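Local coordinates for protein MJ1225 (Methanocaldococcus jannaschii, PDB 3KH5) that probably senses cellular energy state as an archaeal relative of the AMPK gamma subunit, binding AMP and ADP through its CBS domains, at residues H74-L79 and G215-I220. Sequence-based numbering, arbitrary orientation.
Sequences HERNFL and GNVREI
Val217 puts both of its methyl groups against the 74-79 segment, each with its own partner. CG1 packs on Phe78 CB at 3.6 Å, while CG2 lies 3.4 Å from the backbone O of Arg76. CG1 stands anti to the carbonyl carbon (chi1 -65°), which sends CG2 into the place between backbone N and carbonyl carbon; one methyl thus faces Phe78 and the other the Arg76 carbonyl, two residues earlier in the chain. Of the Phe78 side chain it is CB that makes this contact; with CG anti to its backbone N (chi1 174°), the ring turns off into the interior, where Phe78 meets Met212 of helix 206-213 and Ile70 of helix 68-73. That is the tight side.

The other side is looser and lies toward solvent. The bent Arg76 side chain, about 11 Å from a bound AMP, crosses Val217 and Arg218, its NH2 3.9 Å from Val217 CG2 and its NH1 4.0 Å from the methylene CD of Arg218. The guanidinium planes are 54° apart, and Arg76 NH1 stays 5.3 Å from Arg218 NH1, where like charges would be expected to disfavour closer approach. An alanine in place of Val217 is likely to open a gap beside Phe78 CB and the Arg76 carbonyl, the guanidinium losing one packing partner.

The segment leading from helix 206-213 into helix 218-222 thus meets a helix-to-helix connection, 68-73 to 78-81, in a protein of four CBS motifs: a type I' turn, His74 to Asn77, closed by Asn77 N to His74 O, with Asn77 as N-cap of the following helix.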
loop_
_atom_site.group_PDB
_atom_site.type_symbol
_atom_site.label_atom_id
_atom_site.label_comp_id
_atom_site.label_asym_id
_atom_site.label_seq_id
_atom_site.Cartn_x
_atom_site.Cartn_y
_atom_site.Cartn_z
ATOM N N HIS A 74 -7.593 -24.780 4.037
ATOM C CA HIS A 74 -8.813 -24.537 4.786
ATOM C C HIS A 74 -10.046 -24.635 3.922
ATOM O O HIS A 74 -11.118 -24.145 4.285
ATOM C CB HIS A 74 -8.717 -23.195 5.489
ATOM C CG HIS A 74 -7.614 -23.151 6.489
ATOM N ND1 HIS A 74 -7.781 -23.567 7.791
ATOM C CD2 HIS A 74 -6.313 -22.800 6.367
ATOM C CE1 HIS A 74 -6.636 -23.446 8.437
ATOM N NE2 HIS A 74 -5.729 -22.984 7.595
ATOM N N GLU A 75 -9.873 -25.274 2.767
ATOM C CA GLU A 75 -10.981 -25.667 1.910
ATOM C C GLU A 75 -11.966 -24.530 1.722
ATOM O O GLU A 75 -13.182 -24.742 1.775
ATOM C CB GLU A 75 -11.707 -26.878 2.504
ATOM C CG GLU A 75 -10.814 -28.067 2.802
ATOM C CD GLU A 75 -11.579 -29.240 3.390
ATOM O OE1 GLU A 75 -12.816 -29.304 3.220
ATOM O OE2 GLU A 75 -10.938 -30.107 4.021
ATOM N N ARG A 76 -11.439 -23.323 1.528
ATOM C CA ARG A 76 -12.262 -22.164 1.198
ATOM C C ARG A 76 -12.828 -21.417 2.405
ATOM O O ARG A 76 -13.583 -20.455 2.241
ATOM C CB ARG A 76 -13.407 -22.575 0.275
ATOM C CG ARG A 76 -12.957 -23.167 -1.045
ATOM C CD ARG A 76 -13.634 -22.417 -2.134
ATOM N NE ARG A 76 -13.685 -21.009 -1.760
ATOM C CZ ARG A 76 -14.169 -20.039 -2.523
ATOM N NH1 ARG A 76 -14.654 -20.306 -3.730
ATOM N NH2 ARG A 76 -14.163 -18.791 -2.078
ATOM N N ASN A 77 -12.464 -21.852 3.606
ATOM C CA ASN A 77 -12.937 -21.214 4.825
ATOM C C ASN A 77 -12.045 -20.041 5.228
ATOM O O ASN A 77 -11.015 -20.227 5.883
ATOM C CB ASN A 77 -13.011 -22.245 5.949
ATOM C CG ASN A 77 -13.870 -21.793 7.107
ATOM O OD1 ASN A 77 -14.264 -20.629 7.203
ATOM N ND2 ASN A 77 -14.170 -22.724 8.004
ATOM N N PHE A 78 -12.456 -18.840 4.828
ATOM C CA PHE A 78 -11.718 -17.609 5.107
ATOM C C PHE A 78 -11.619 -17.338 6.600
ATOM O O PHE A 78 -10.571 -16.919 7.093
ATOM C CB PHE A 78 -12.395 -16.428 4.406
ATOM C CG PHE A 78 -11.796 -15.091 4.738
ATOM C CD1 PHE A 78 -10.608 -14.683 4.145
ATOM C CD2 PHE A 78 -12.431 -14.229 5.628
ATOM C CE1 PHE A 78 -10.052 -13.446 4.441
ATOM C CE2 PHE A 78 -11.881 -12.988 5.930
ATOM C CZ PHE A 78 -10.689 -12.596 5.334
ATOM N N LEU A 79 -12.721 -17.569 7.307
ATOM C CA LEU A 79 -12.774 -17.346 8.743
ATOM C C LEU A 79 -11.841 -18.271 9.516
ATOM O O LEU A 79 -11.216 -17.843 10.494
ATOM C CB LEU A 79 -14.209 -17.457 9.251
ATOM C CG LEU A 79 -14.914 -16.153 9.643
ATOM C CD1 LEU A 79 -14.378 -14.960 8.846
ATOM C CD2 LEU A 79 -16.423 -16.306 9.463
ATOM N N GLY A 215 -21.071 -17.914 5.458
ATOM C CA GLY A 215 -20.102 -18.032 4.368
ATOM C C GLY A 215 -20.017 -19.369 3.666
ATOM O O GLY A 215 -19.858 -20.396 4.327
ATOM N N ASN A 216 -20.118 -19.394 2.334
ATOM C CA ASN A 216 -20.342 -18.233 1.443
ATOM C C ASN A 216 -19.497 -16.963 1.660
ATOM O O ASN A 216 -20.021 -15.839 1.630
ATOM C CB ASN A 216 -21.839 -17.896 1.328
ATOM C CG ASN A 216 -22.230 -17.445 -0.071
ATOM O OD1 ASN A 216 -21.771 -18.001 -1.071
ATOM N ND2 ASN A 216 -23.089 -16.436 -0.145
ATOM N N VAL A 217 -18.192 -17.154 1.861
ATOM C CA VAL A 217 -17.238 -16.041 1.865
ATOM C C VAL A 217 -17.100 -15.471 0.456
ATOM O O VAL A 217 -16.586 -14.369 0.271
ATOM C CB VAL A 217 -15.836 -16.462 2.385
ATOM C CG1 VAL A 217 -15.903 -16.870 3.845
ATOM C CG2 VAL A 217 -15.212 -17.562 1.517
ATOM N N ARG A 218 -17.593 -16.230 -0.522
ATOM C CA ARG A 218 -17.378 -15.952 -1.939
ATOM C C ARG A 218 -17.988 -14.643 -2.436
ATOM O O ARG A 218 -17.450 -14.030 -3.363
ATOM C CB ARG A 218 -17.881 -17.123 -2.785
ATOM C CG ARG A 218 -17.380 -17.120 -4.220
ATOM C CD ARG A 218 -17.918 -18.309 -4.987
ATOM N NE ARG A 218 -19.351 -18.204 -5.262
ATOM C CZ ARG A 218 -20.128 -19.236 -5.584
ATOM N NH1 ARG A 218 -19.621 -20.461 -5.663
ATOM N NH2 ARG A 218 -21.421 -19.045 -5.822
ATOM N N GLU A 219 -19.094 -14.210 -1.837
ATOM C CA GLU A 219 -19.731 -12.981 -2.301
ATOM C C GLU A 219 -18.869 -11.750 -1.994
ATOM O O GLU A 219 -19.051 -10.704 -2.616
ATOM C CB GLU A 219 -21.161 -12.841 -1.760
ATOM C CG GLU A 219 -22.180 -12.313 -2.789
ATOM C CD GLU A 219 -22.361 -13.233 -3.999
ATOM O OE1 GLU A 219 -22.726 -14.414 -3.809
ATOM O OE2 GLU A 219 -22.147 -12.767 -5.141
ATOM N N ILE A 220 -17.925 -11.888 -1.061
ATOM C CA ILE A 220 -16.948 -10.831 -0.795
ATOM C C ILE A 220 -16.090 -10.568 -2.033
ATOM O O ILE A 220 -16.009 -9.421 -2.500
ATOM C CB ILE A 220 -16.050 -11.135 0.437
ATOM C CG1 ILE A 220 -16.910 -11.262 1.703
ATOM C CG2 ILE A 220 -14.982 -10.041 0.612
ATOM C CD1 ILE A 220 -16.167 -11.824 2.915
#